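Local coordinates for LRA-12 (PDB 5AEB), which hydrolyses beta-lactam antibiotics, carbapenems among them, as a class B3 metallo-beta-lactamase with two zinc ions in its active site, at residues A[39-44]-A[222-227]; A[50-55]-A[79-84]; A[106-111]-A[137-142]; A[141-146]-A[154-159]. All blocks are in the same frame, centred on the assembly; numbering follows the deposited sequence.

Contact 1. Residues A[39-44]-A[222-227]; sequences ACYLIT and IWVASH. With ZN (zinc ion), chain C.
A39 and H227 bring the backbones closest, their CA atoms 5.2 Å apart, and A39 N donates to S226 O over 3.0 Å with an N-H...O angle of 156°, the donor standing well above the carbonyl plane. Two residues on from A39, Y41 makes the second link: its OH donates to A225 O at 2.6 Å, a short bond in the carbonyl plane, and that oxygen lies in the plane of the phenol ring at its edge. With CG anti to its carbonyl carbon (chi1 -56°), Y41 reaches across toward V224, which comes from the opposite direction and sets CG2 3.6 Å from Y41 CZ. The methyl of A39 rests 3.3 Å from A225 O. These bonds tie Y41 of strand 41-45, in the seven-stranded sheet, and A39 before it, to A225 and S226 at strand 222-225, an outermost strand of the five-stranded one, across the interior of the metallo-beta-lactamase alpha-beta/beta-alpha sandwich. Just past the bonded carbonyls, H227 NE2 binds a zinc ion at 2.0 Å, in a site completed by D88, H89 and two waters. The ring's ND1 is hydrogen-bonded to D37 OD2, a second-shell contact that fixes its rotation.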
loop_
_atom_site.group_PDB
_atom_site.type_symbol
_atom_site.label_atom_id
_atom_site.label_comp_id
_atom_site.label_asym_id
_atom_site.label_seq_id
_atom_site.Cartn_x
_atom_site.Cartn_y
_atom_site.Cartn_z
ATOM N N ALA A 39 2.923 5.359 3.594
ATOM C CA ALA A 39 2.514 4.372 4.594
ATOM C C ALA A 39 3.110 3.029 4.263
ATOM O O ALA A 39 2.954 2.509 3.146
ATOM C CB ALA A 39 1.004 4.283 4.664
ATOM N N CYS A 40 3.836 2.489 5.233
ATOM C CA CYS A 40 4.414 1.154 5.147
ATOM C C CYS A 40 4.000 0.424 6.405
ATOM O O CYS A 40 3.913 1.028 7.498
ATOM C CB CYS A 40 5.932 1.236 5.089
ATOM S SG CYS A 40 6.475 2.320 3.759
ATOM N N TYR A 41 3.767 -0.869 6.258
ATOM C CA TYR A 41 3.230 -1.647 7.351
ATOM C C TYR A 41 4.057 -2.886 7.569
ATOM O O TYR A 41 4.622 -3.453 6.612
ATOM C CB TYR A 41 1.767 -2.014 7.074
ATOM C CG TYR A 41 0.903 -0.798 6.821
ATOM C CD1 TYR A 41 0.414 -0.030 7.878
ATOM C CD2 TYR A 41 0.586 -0.412 5.519
ATOM C CE1 TYR A 41 -0.371 1.092 7.646
ATOM C CE2 TYR A 41 -0.172 0.718 5.273
ATOM C CZ TYR A 41 -0.666 1.462 6.343
ATOM O OH TYR A 41 -1.434 2.578 6.085
ATOM N N LEU A 42 4.146 -3.270 8.827
ATOM C CA LEU A 42 4.769 -4.499 9.258
ATOM C C LEU A 42 3.704 -5.352 9.945
ATOM O O LEU A 42 2.971 -4.884 10.824
ATOM C CB LEU A 42 5.957 -4.230 10.208
ATOM C CG LEU A 42 6.787 -5.445 10.646
ATOM C CD1 LEU A 42 7.666 -5.932 9.497
ATOM C CD2 LEU A 42 7.675 -5.124 11.826
ATOM N N ILE A 43 3.613 -6.600 9.511
ATOM C CA ILE A 43 2.719 -7.589 10.089
ATOM C C ILE A 43 3.648 -8.682 10.600
ATOM O O ILE A 43 4.400 -9.291 9.822
ATOM C CB ILE A 43 1.711 -8.150 9.044
ATOM C CG1 ILE A 43 0.842 -7.019 8.464
ATOM C CG2 ILE A 43 0.806 -9.212 9.664
ATOM C CD1 ILE A 43 0.276 -7.356 7.117
ATOM N N THR A 44 3.609 -8.896 11.913
ATOM C CA THR A 44 4.537 -9.777 12.603
ATOM C C THR A 44 3.816 -11.072 12.971
ATOM O O THR A 44 2.722 -11.023 13.541
ATOM C CB THR A 44 5.065 -9.103 13.891
ATOM O OG1 THR A 44 3.961 -8.795 14.760
ATOM C CG2 THR A 44 5.783 -7.802 13.565
ATOM N N ILE A 222 -11.140 -1.770 10.890
ATOM C CA ILE A 222 -10.098 -0.761 10.703
ATOM C C ILE A 222 -9.642 -0.718 9.238
ATOM O O ILE A 222 -9.459 -1.767 8.592
ATOM C CB ILE A 222 -8.880 -1.069 11.619
ATOM C CG1 ILE A 222 -9.307 -0.946 13.105
ATOM C CG2 ILE A 222 -7.646 -0.232 11.243
ATOM C CD1 ILE A 222 -8.242 -1.430 14.067
ATOM N N TRP A 223 -9.529 0.492 8.699
ATOM C CA TRP A 223 -8.966 0.673 7.384
ATOM C C TRP A 223 -7.769 1.570 7.490
ATOM O O TRP A 223 -7.742 2.544 8.293
ATOM C CB TRP A 223 -9.972 1.230 6.392
ATOM C CG TRP A 223 -10.405 2.661 6.625
ATOM C CD1 TRP A 223 -11.257 3.130 7.617
ATOM C CD2 TRP A 223 -10.038 3.859 5.842
ATOM N NE1 TRP A 223 -11.417 4.478 7.519
ATOM C CE2 TRP A 223 -10.719 4.980 6.473
ATOM C CE3 TRP A 223 -9.238 4.096 4.721
ATOM C CZ2 TRP A 223 -10.595 6.292 6.002
ATOM C CZ3 TRP A 223 -9.130 5.410 4.245
ATOM C CH2 TRP A 223 -9.801 6.482 4.871
ATOM N N VAL A 224 -6.766 1.239 6.711
ATOM C CA VAL A 224 -5.636 2.131 6.544
ATOM C C VAL A 224 -5.407 2.278 5.046
ATOM O O VAL A 224 -6.039 1.567 4.245
ATOM C CB VAL A 224 -4.368 1.598 7.252
ATOM C CG1 VAL A 224 -4.585 1.513 8.763
ATOM C CG2 VAL A 224 -4.010 0.236 6.675
ATOM N N ALA A 225 -4.504 3.172 4.649
ATOM C CA ALA A 225 -4.336 3.440 3.221
ATOM C C ALA A 225 -2.865 3.577 2.836
ATOM O O ALA A 225 -1.987 3.461 3.691
ATOM C CB ALA A 225 -5.166 4.659 2.800
ATOM N N SER A 226 -2.598 3.783 1.550
ATOM C CA SER A 226 -1.240 3.896 1.056
ATOM C C SER A 226 -0.549 5.216 1.470
ATOM O O SER A 226 0.664 5.267 1.582
ATOM C CB SER A 226 -1.232 3.735 -0.459
ATOM O OG SER A 226 -1.460 2.346 -0.792
ATOM N N HIS A 227 -1.334 6.261 1.698
ATOM C CA HIS A 227 -0.806 7.540 2.214
ATOM C C HIS A 227 -1.441 7.836 3.548
ATOM O O HIS A 227 -2.651 7.664 3.697
ATOM C CB HIS A 227 -1.081 8.690 1.229
ATOM C CG HIS A 227 -0.228 8.638 -0.021
ATOM N ND1 HIS A 227 0.872 9.408 -0.189
ATOM C CD2 HIS A 227 -0.362 7.889 -1.184
ATOM C CE1 HIS A 227 1.450 9.100 -1.384
ATOM N NE2 HIS A 227 0.681 8.193 -1.997
HETATM ZN ZN ZN C . 1.033 7.096 -3.669
HETATM O O HOH W 1 -0.789 7.163 -4.154
HETATM O O HOH W 2 0.966 6.864 -5.581
#

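Contact 2. Residues A[50-55]-A[79-84]; sequences IIVNTG and ILLTTQ. With ZN (zinc ion), chain D.
N53 turns CG anti to its carbonyl carbon (chi1 -60°), which carries its amide across to T82 and T83, while T83, with chi1 at 53°, holds OG1 between its own backbone N and carbonyl carbon, within reach of that amide. N53 OD1 then accepts from T83 N at 3.0 Å, in the carbonyl plane and on a lone pair, and T82 OG1 lies 2.9 Å from the same N53 OD1. The other end of the amide gives N53 ND2 to T83 OG1 at 3.3 Å, close to the amide plane, so bonds at both ends fix its flip. T83 OG1 is also bonded to S226 OG. Before this junction the chains run parallel, their axes 4.8 Å apart at 15°, in register from I50 opposite I79 to V52 opposite L81. The bonds I51 N to I79 O, L81 N to I51 O and N53 N to L81 O, the last 2.8 Å long and nearly straight, knit them together. On one face I50 CG2 meets L81 CD1 at 3.7 Å; on the other, I51 and L80 lie side by side. Q84 OE1 binds a zinc ion that H86 and H161 also hold. Strands 48-52 and 77-81 belong to a beta-alpha-beta unit through helix 60-69; helix 93-100 packs on L80, and strand 145-148 touches I50, I79 and L81.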
loop_
_atom_site.group_PDB
_atom_site.type_symbol
_atom_site.label_atom_id
_atom_site.label_comp_id
_atom_site.label_asym_id
_atom_site.label_seq_id
_atom_site.Cartn_x
_atom_site.Cartn_y
_atom_site.Cartn_z
ATOM N N ILE A 50 5.839 -9.662 7.441
ATOM C CA ILE A 50 5.437 -9.152 6.169
ATOM C C ILE A 50 5.613 -7.646 6.204
ATOM O O ILE A 50 5.204 -6.991 7.192
ATOM C CB ILE A 50 3.965 -9.479 5.904
ATOM C CG1 ILE A 50 3.693 -10.965 6.235
ATOM C CG2 ILE A 50 3.582 -9.094 4.472
ATOM C CD1 ILE A 50 2.355 -11.480 5.755
ATOM N N ILE A 51 6.216 -7.097 5.145
ATOM C CA ILE A 51 6.303 -5.651 4.943
ATOM C C ILE A 51 5.407 -5.314 3.771
ATOM O O ILE A 51 5.491 -5.989 2.733
ATOM C CB ILE A 51 7.740 -5.160 4.646
ATOM C CG1 ILE A 51 8.668 -5.463 5.828
ATOM C CG2 ILE A 51 7.736 -3.658 4.297
ATOM C CD1 ILE A 51 10.168 -5.320 5.521
ATOM N N VAL A 52 4.532 -4.309 3.940
ATOM C CA VAL A 52 3.650 -3.834 2.854
ATOM C C VAL A 52 4.105 -2.428 2.497
ATOM O O VAL A 52 4.110 -1.541 3.374
ATOM C CB VAL A 52 2.164 -3.799 3.281
ATOM C CG1 VAL A 52 1.277 -3.334 2.127
ATOM C CG2 VAL A 52 1.685 -5.157 3.823
ATOM N N ASN A 53 4.549 -2.239 1.249
ATOM C CA ASN A 53 5.094 -0.971 0.749
ATOM C C ASN A 53 6.444 -0.554 1.269
ATOM O O ASN A 53 6.841 -0.937 2.353
ATOM C CB ASN A 53 4.103 0.204 0.932
ATOM C CG ASN A 53 2.787 -0.024 0.202
ATOM O OD1 ASN A 53 2.722 -0.775 -0.809
ATOM N ND2 ASN A 53 1.735 0.608 0.684
ATOM N N THR A 54 7.141 0.259 0.486
ATOM C CA THR A 54 8.245 1.094 0.998
ATOM C C THR A 54 7.885 2.574 0.729
ATOM O O THR A 54 6.758 2.886 0.349
ATOM C CB THR A 54 9.598 0.763 0.309
ATOM O OG1 THR A 54 9.572 1.246 -1.045
ATOM C CG2 THR A 54 9.838 -0.717 0.291
ATOM N N GLY A 55 8.813 3.486 0.992
ATOM C CA GLY A 55 8.626 4.879 0.584
ATOM C C GLY A 55 9.429 5.091 -0.687
ATOM O O GLY A 55 9.479 4.187 -1.537
ATOM N N ILE A 79 8.031 -11.994 3.631
ATOM C CA ILE A 79 7.130 -11.609 2.547
ATOM C C ILE A 79 7.106 -10.080 2.393
ATOM O O ILE A 79 7.113 -9.340 3.384
ATOM C CB ILE A 79 5.701 -12.176 2.722
ATOM C CG1 ILE A 79 5.746 -13.716 2.830
ATOM C CG2 ILE A 79 4.797 -11.712 1.569
ATOM C CD1 ILE A 79 4.392 -14.394 2.995
ATOM N N LEU A 80 7.170 -9.651 1.136
ATOM C CA LEU A 80 7.032 -8.263 0.715
ATOM C C LEU A 80 5.789 -8.139 -0.162
ATOM O O LEU A 80 5.613 -8.903 -1.131
ATOM C CB LEU A 80 8.277 -7.826 -0.098
ATOM C CG LEU A 80 9.634 -8.013 0.604
ATOM C CD1 LEU A 80 10.780 -7.740 -0.353
ATOM C CD2 LEU A 80 9.732 -7.145 1.862
ATOM N N LEU A 81 4.945 -7.173 0.175
ATOM C CA LEU A 81 3.762 -6.841 -0.605
ATOM C C LEU A 81 3.734 -5.352 -0.981
ATOM O O LEU A 81 4.417 -4.538 -0.352
ATOM C CB LEU A 81 2.502 -7.193 0.189
ATOM C CG LEU A 81 2.371 -8.637 0.696
ATOM C CD1 LEU A 81 1.200 -8.761 1.662
ATOM C CD2 LEU A 81 2.203 -9.583 -0.487
ATOM N N THR A 82 2.932 -5.008 -1.989
ATOM C CA THR A 82 2.639 -3.614 -2.269
ATOM C C THR A 82 1.188 -3.444 -2.674
ATOM O O THR A 82 0.602 -4.346 -3.257
ATOM C CB THR A 82 3.570 -2.985 -3.355
ATOM O OG1 THR A 82 3.279 -1.571 -3.523
ATOM C CG2 THR A 82 3.387 -3.687 -4.729
ATOM N N THR A 83 0.618 -2.279 -2.385
ATOM C CA THR A 83 -0.737 -1.968 -2.838
ATOM C C THR A 83 -0.803 -1.363 -4.257
ATOM O O THR A 83 -1.910 -1.143 -4.797
ATOM C CB THR A 83 -1.387 -1.006 -1.853
ATOM O OG1 THR A 83 -0.506 0.118 -1.673
ATOM C CG2 THR A 83 -1.590 -1.731 -0.485
ATOM N N GLN A 84 0.357 -1.119 -4.876
ATOM C CA GLN A 84 0.407 -0.105 -5.904
ATOM C C GLN A 84 1.804 -0.025 -6.504
ATOM O O GLN A 84 2.737 0.343 -5.783
ATOM C CB GLN A 84 0.209 1.257 -5.155
ATOM C CG GLN A 84 -0.684 2.198 -5.815
ATOM C CD GLN A 84 -0.487 3.590 -5.309
ATOM O OE1 GLN A 84 0.290 4.368 -5.918
ATOM N NE2 GLN A 84 -1.216 3.952 -4.201
HETATM ZN ZN ZN D . 0.119 5.863 -6.923
HETATM O O HOH W 2 0.966 6.864 -5.581
#

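Contact 3. Residues A[106-111]-A[137-142]; sequences ADEGDA and DRLLHD. With CO (cobalt (II) ion), chain G.
A106 and D107 pair with L139 and L140 in parallel, and this is the tight part of the contact. A106 N donates to R138 O at 2.9 Å, L140 N to A106 O at 2.8 Å, and E108 N to L140 O at 2.9 Å, all at 169° or more. L140 is buried, its CB 3.6 Å from A106 O; strand 138-140 is an outermost strand of the seven-stranded sheet, closing the beta-alpha-beta unit through helix 111-115. D107 OD1 accepts from G109 N with its anti lone pair, an Asx turn. Packing is looser around L139, on the face away from L140: exposed, it offers CD2 to A111 CB at 3.6 Å, and its CD1 runs across the carboxylate arm of E108. E108 extends with CG anti to its backbone N (chi1 -153°) toward H141, their carboxylate and imidazole planes 74° apart. Between them sits a cobalt(II) ion, bound by E108 OE2 at 1.9 Å, by E108 OE1 at 2.4 Å and by H141 NE2 at 2.0 Å. The unequal carboxylate bonds are consistent with asymmetric bidentate binding, and the ion joins E108, just after strand 103-107, to H141, just after strand 138-140, where both also touch a crystal neighbour.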
loop_
_atom_site.group_PDB
_atom_site.type_symbol
_atom_site.label_atom_id
_atom_site.label_comp_id
_atom_site.label_asym_id
_atom_site.label_seq_id
_atom_site.Cartn_x
_atom_site.Cartn_y
_atom_site.Cartn_z
ATOM N N ALA A 106 3.027 -9.984 -5.832
ATOM C CA ALA A 106 2.417 -8.819 -6.459
ATOM C C ALA A 106 1.187 -9.147 -7.294
ATOM O O ALA A 106 1.112 -10.205 -7.939
ATOM C CB ALA A 106 3.457 -8.057 -7.290
ATOM N N ASP A 107 0.214 -8.233 -7.257
ATOM C CA ASP A 107 -0.940 -8.305 -8.140
ATOM C C ASP A 107 -0.387 -8.433 -9.567
ATOM O O ASP A 107 0.408 -7.599 -10.024
ATOM C CB ASP A 107 -1.795 -7.058 -7.969
ATOM C CG ASP A 107 -3.117 -7.118 -8.720
ATOM O OD1 ASP A 107 -3.113 -7.411 -9.959
ATOM O OD2 ASP A 107 -4.158 -6.820 -8.089
ATOM N N GLU A 108 -0.782 -9.504 -10.246
ATOM C CA GLU A 108 -0.393 -9.720 -11.634
ATOM C C GLU A 108 -0.500 -8.461 -12.513
ATOM O O GLU A 108 0.352 -8.241 -13.353
ATOM C CB GLU A 108 -1.232 -10.820 -12.255
ATOM C CG GLU A 108 -0.531 -11.544 -13.401
ATOM C CD GLU A 108 -1.246 -12.841 -13.765
ATOM O OE1 GLU A 108 -2.492 -12.892 -13.765
ATOM O OE2 GLU A 108 -0.595 -13.832 -14.054
ATOM N N GLY A 109 -1.550 -7.649 -12.336
ATOM C CA GLY A 109 -1.717 -6.431 -13.156
ATOM C C GLY A 109 -0.521 -5.474 -13.131
ATOM O O GLY A 109 -0.368 -4.666 -14.012
ATOM N N ASP A 110 0.323 -5.540 -12.100
ATOM C CA ASP A 110 1.428 -4.607 -11.977
ATOM C C ASP A 110 2.786 -5.279 -12.204
ATOM O O ASP A 110 3.827 -4.616 -12.111
ATOM C CB ASP A 110 1.410 -3.938 -10.607
ATOM C CG ASP A 110 0.591 -2.637 -10.574
ATOM O OD1 ASP A 110 0.185 -2.103 -11.643
ATOM O OD2 ASP A 110 0.363 -2.141 -9.449
ATOM N N ALA A 111 2.780 -6.582 -12.519
ATOM C CA ALA A 111 4.035 -7.359 -12.547
ATOM C C ALA A 111 4.994 -6.766 -13.553
ATOM O O ALA A 111 6.175 -6.595 -13.248
ATOM C CB ALA A 111 3.776 -8.825 -12.860
ATOM N N ASP A 137 8.182 -12.906 -7.005
ATOM C CA ASP A 137 8.271 -14.321 -6.869
ATOM C C ASP A 137 6.877 -14.946 -6.962
ATOM O O ASP A 137 6.760 -16.080 -7.367
ATOM C CB ASP A 137 8.948 -14.675 -5.546
ATOM C CG ASP A 137 10.319 -14.026 -5.408
ATOM O OD1 ASP A 137 11.273 -14.568 -5.953
ATOM O OD2 ASP A 137 10.457 -12.980 -4.782
ATOM N N ARG A 138 5.822 -14.233 -6.574
ATOM C CA ARG A 138 4.466 -14.778 -6.799
ATOM C C ARG A 138 3.567 -13.745 -7.468
ATOM O O ARG A 138 3.525 -12.586 -7.060
ATOM C CB ARG A 138 3.792 -15.331 -5.524
ATOM C CG ARG A 138 3.006 -16.597 -5.843
ATOM C CD ARG A 138 1.567 -16.711 -5.333
ATOM N NE ARG A 138 1.476 -16.768 -3.881
ATOM C CZ ARG A 138 0.334 -16.837 -3.192
ATOM N NH1 ARG A 138 -0.840 -16.901 -3.798
ATOM N NH2 ARG A 138 0.373 -16.862 -1.874
ATOM N N LEU A 139 2.867 -14.170 -8.515
ATOM C CA LEU A 139 1.853 -13.335 -9.140
ATOM C C LEU A 139 0.541 -13.710 -8.498
ATOM O O LEU A 139 0.114 -14.854 -8.572
ATOM C CB LEU A 139 1.813 -13.552 -10.655
ATOM C CG LEU A 139 3.157 -13.418 -11.392
ATOM C CD1 LEU A 139 2.994 -13.680 -12.884
ATOM C CD2 LEU A 139 3.727 -12.021 -11.152
ATOM N N LEU A 140 -0.068 -12.733 -7.839
ATOM C CA LEU A 140 -1.339 -12.868 -7.163
ATOM C C LEU A 140 -2.496 -12.421 -8.038
ATOM O O LEU A 140 -2.369 -11.420 -8.774
ATOM C CB LEU A 140 -1.338 -11.946 -5.950
ATOM C CG LEU A 140 -0.247 -12.200 -4.896
ATOM C CD1 LEU A 140 -0.196 -11.084 -3.866
ATOM C CD2 LEU A 140 -0.518 -13.558 -4.262
ATOM N N HIS A 141 -3.624 -13.135 -7.906
ATOM C CA HIS A 141 -4.881 -12.792 -8.567
ATOM C C HIS A 141 -5.872 -12.426 -7.513
ATOM O O HIS A 141 -5.689 -12.771 -6.331
ATOM C CB HIS A 141 -5.414 -13.996 -9.383
ATOM C CG HIS A 141 -4.334 -14.727 -10.165
ATOM N ND1 HIS A 141 -3.702 -15.831 -9.680
ATOM C CD2 HIS A 141 -3.761 -14.462 -11.408
ATOM C CE1 HIS A 141 -2.772 -16.245 -10.571
ATOM N NE2 HIS A 141 -2.810 -15.408 -11.632
ATOM N N ASP A 142 -6.930 -11.741 -7.942
ATOM C CA ASP A 142 -8.074 -11.408 -7.100
ATOM C C ASP A 142 -8.464 -12.526 -6.147
ATOM O O ASP A 142 -8.761 -13.632 -6.582
ATOM C CB ASP A 142 -9.317 -11.043 -7.945
ATOM C CG ASP A 142 -10.401 -10.337 -7.114
ATOM O OD1 ASP A 142 -10.097 -9.568 -6.191
ATOM O OD2 ASP A 142 -11.583 -10.538 -7.379
HETATM CO CO CO G . -1.799 -15.165 -13.362
#

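Contact 4. Residues A[141-146]-A[154-159]; sequences HDKDTI and VMLHHP. With CO (cobalt (II) ion), chain G.
A type II beta turn from H141 to D144 leads into the beta hairpin of strands 145-148 and 151-157, at the edge of the five-stranded sheet, and its residues hydrogen-bond to the second strand. K143 N donates to M155 O at 2.8 Å, though bent to 141°, and M155 N returns a bond to D144 O at 2.9 Å. Beyond them T145 and V154 form an antiparallel non-hydrogen-bonded pair. At the other end D142 acts through its side chain: with CG anti to the backbone N (chi1 -165°), OD1 meets H157 N at 3.0 Å on its anti side, somewhat out of the carboxylate plane. A water adds a bridge, donating both to D142 OD1 and to H157 O, while D142 OD2 forms a salt bridge with K143 NZ at 3.1 Å. M155, bent at chi3, brings its methyl against the turn, CE 3.5 Å from H141 O; its side chain also packs on L140 and F168. D144 OD2 returns to H141, taking two bonds from it on the same face of the carboxylate: from N at 2.9 Å, nearly straight, and from ND1 at 3.1 Å, bent (135°) and tilted out of the ring plane. This His-carboxylate pair steadies the imidazole whose NE2 holds cobalt and probably raises the ring's electron density, which would strengthen its hold on the metal.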
loop_
_atom_site.group_PDB
_atom_site.type_symbol
_atom_site.label_atom_id
_atom_site.label_comp_id
_atom_site.label_asym_id
_atom_site.label_seq_id
_atom_site.Cartn_x
_atom_site.Cartn_y
_atom_site.Cartn_z
ATOM N N HIS A 141 -3.624 -13.135 -7.906
ATOM C CA HIS A 141 -4.881 -12.792 -8.567
ATOM C C HIS A 141 -5.872 -12.426 -7.513
ATOM O O HIS A 141 -5.689 -12.771 -6.331
ATOM C CB HIS A 141 -5.414 -13.996 -9.383
ATOM C CG HIS A 141 -4.334 -14.727 -10.165
ATOM N ND1 HIS A 141 -3.702 -15.831 -9.680
ATOM C CD2 HIS A 141 -3.761 -14.462 -11.408
ATOM C CE1 HIS A 141 -2.772 -16.245 -10.571
ATOM N NE2 HIS A 141 -2.810 -15.408 -11.632
ATOM N N ASP A 142 -6.930 -11.741 -7.942
ATOM C CA ASP A 142 -8.074 -11.408 -7.100
ATOM C C ASP A 142 -8.464 -12.526 -6.147
ATOM O O ASP A 142 -8.761 -13.632 -6.582
ATOM C CB ASP A 142 -9.317 -11.043 -7.945
ATOM C CG ASP A 142 -10.401 -10.337 -7.114
ATOM O OD1 ASP A 142 -10.097 -9.568 -6.191
ATOM O OD2 ASP A 142 -11.583 -10.538 -7.379
ATOM N N LYS A 143 -8.454 -12.211 -4.850
ATOM C CA LYS A 143 -8.877 -13.128 -3.794
ATOM C C LYS A 143 -7.882 -14.254 -3.414
ATOM O O LYS A 143 -8.210 -15.077 -2.560
ATOM C CB LYS A 143 -10.318 -13.647 -4.050
ATOM C CG LYS A 143 -11.358 -12.537 -3.845
ATOM C CD LYS A 143 -12.668 -12.798 -4.575
ATOM C CE LYS A 143 -13.596 -11.577 -4.475
ATOM N NZ LYS A 143 -14.127 -11.223 -5.840
ATOM N N ASP A 144 -6.676 -14.258 -3.996
ATOM C CA ASP A 144 -5.605 -15.144 -3.535
ATOM C C ASP A 144 -5.273 -14.806 -2.071
ATOM O O ASP A 144 -5.435 -13.646 -1.606
ATOM C CB ASP A 144 -4.334 -15.048 -4.411
ATOM C CG ASP A 144 -4.449 -15.832 -5.736
ATOM O OD1 ASP A 144 -5.462 -16.523 -5.960
ATOM O OD2 ASP A 144 -3.540 -15.733 -6.570
ATOM N N THR A 145 -4.833 -15.819 -1.338
ATOM C CA THR A 145 -4.530 -15.631 0.073
ATOM C C THR A 145 -3.028 -15.777 0.295
ATOM O O THR A 145 -2.331 -16.495 -0.436
ATOM C CB THR A 145 -5.315 -16.597 0.968
ATOM O OG1 THR A 145 -4.760 -17.906 0.843
ATOM C CG2 THR A 145 -6.795 -16.641 0.579
ATOM N N ILE A 146 -2.523 -15.051 1.277
ATOM C CA ILE A 146 -1.127 -15.112 1.627
ATOM C C ILE A 146 -1.121 -15.468 3.102
ATOM O O ILE A 146 -1.629 -14.707 3.937
ATOM C CB ILE A 146 -0.423 -13.769 1.376
ATOM C CG1 ILE A 146 -0.561 -13.340 -0.079
ATOM C CG2 ILE A 146 1.044 -13.857 1.779
ATOM C CD1 ILE A 146 -0.880 -11.874 -0.238
ATOM N N VAL A 154 -5.967 -11.708 2.471
ATOM C CA VAL A 154 -6.656 -11.845 1.229
ATOM C C VAL A 154 -6.317 -10.608 0.368
ATOM O O VAL A 154 -6.604 -9.456 0.766
ATOM C CB VAL A 154 -8.184 -11.929 1.413
ATOM C CG1 VAL A 154 -8.860 -12.079 0.052
ATOM C CG2 VAL A 154 -8.555 -13.135 2.262
ATOM N N MET A 155 -5.710 -10.851 -0.796
ATOM C CA MET A 155 -5.521 -9.771 -1.770
ATOM C C MET A 155 -6.792 -9.449 -2.534
ATOM O O MET A 155 -7.414 -10.334 -3.069
ATOM C CB MET A 155 -4.430 -10.083 -2.777
ATOM C CG MET A 155 -3.920 -8.805 -3.428
ATOM S SD MET A 155 -3.335 -9.087 -5.096
ATOM C CE MET A 155 -4.905 -9.390 -5.923
ATOM N N LEU A 156 -7.177 -8.179 -2.561
ATOM C CA LEU A 156 -8.320 -7.734 -3.374
ATOM C C LEU A 156 -7.853 -6.906 -4.564
ATOM O O LEU A 156 -7.220 -5.870 -4.391
ATOM C CB LEU A 156 -9.285 -6.907 -2.521
ATOM C CG LEU A 156 -9.772 -7.650 -1.281
ATOM C CD1 LEU A 156 -10.452 -6.694 -0.309
ATOM C CD2 LEU A 156 -10.630 -8.869 -1.603
ATOM N N HIS A 157 -8.152 -7.370 -5.771
ATOM C CA HIS A 157 -7.770 -6.650 -6.976
ATOM C C HIS A 157 -8.611 -5.413 -7.043
ATOM O O HIS A 157 -9.846 -5.485 -7.084
ATOM C CB HIS A 157 -8.006 -7.537 -8.196
ATOM C CG HIS A 157 -7.416 -6.986 -9.478
ATOM N ND1 HIS A 157 -8.155 -6.817 -10.618
ATOM C CD2 HIS A 157 -6.119 -6.622 -9.794
ATOM C CE1 HIS A 157 -7.354 -6.340 -11.593
ATOM N NE2 HIS A 157 -6.112 -6.215 -11.090
ATOM N N HIS A 158 -7.955 -4.255 -6.956
ATOM C CA HIS A 158 -8.663 -2.983 -7.039
ATOM C C HIS A 158 -8.029 -2.091 -8.060
ATOM O O HIS A 158 -7.461 -1.055 -7.689
ATOM C CB HIS A 158 -8.634 -2.246 -5.691
ATOM C CG HIS A 158 -9.474 -2.879 -4.620
ATOM N ND1 HIS A 158 -10.610 -3.580 -4.887
ATOM C CD2 HIS A 158 -9.337 -2.859 -3.232
ATOM C CE1 HIS A 158 -11.129 -4.033 -3.715
ATOM N NE2 HIS A 158 -10.341 -3.589 -2.713
ATOM N N PRO A 159 -8.131 -2.447 -9.342
ATOM C CA PRO A 159 -7.407 -1.702 -10.366
ATOM C C PRO A 159 -7.902 -0.293 -10.609
ATOM O O PRO A 159 -9.023 0.072 -10.220
ATOM C CB PRO A 159 -7.584 -2.578 -11.633
ATOM C CG PRO A 159 -8.924 -3.196 -11.426
ATOM C CD PRO A 159 -8.916 -3.549 -9.952
HETATM CO CO CO G . -1.799 -15.165 -13.362
HETATM O O HOH W 3 -11.640 -7.151 -6.064
#

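Contacts 2, 3 and 4 follow one another along the chain, all nested inside the long loop closed by contact 1. Contacts 1, 2 and 3 all reach the seven-stranded sheet, where strands 41-45 and 48-52 are neighbours, as are 77-81 and 103-107. Contact 4 belongs to the five-stranded sheet, as does segment 222-227. The centres of contacts 1 and 2 lie about 9 Å apart; water 2 bridges their zinc ions, so together they shape the dinuclear site from both sheets. Contacts 3 and 4, also about 9 Å apart between centres, share H141, D142 and the cobalt ion. The centres of contacts 1 and 3 are about 19 Å apart, and the cobalt ion lies 22.1 Å from the nearer zinc ion, the one bound by Q84.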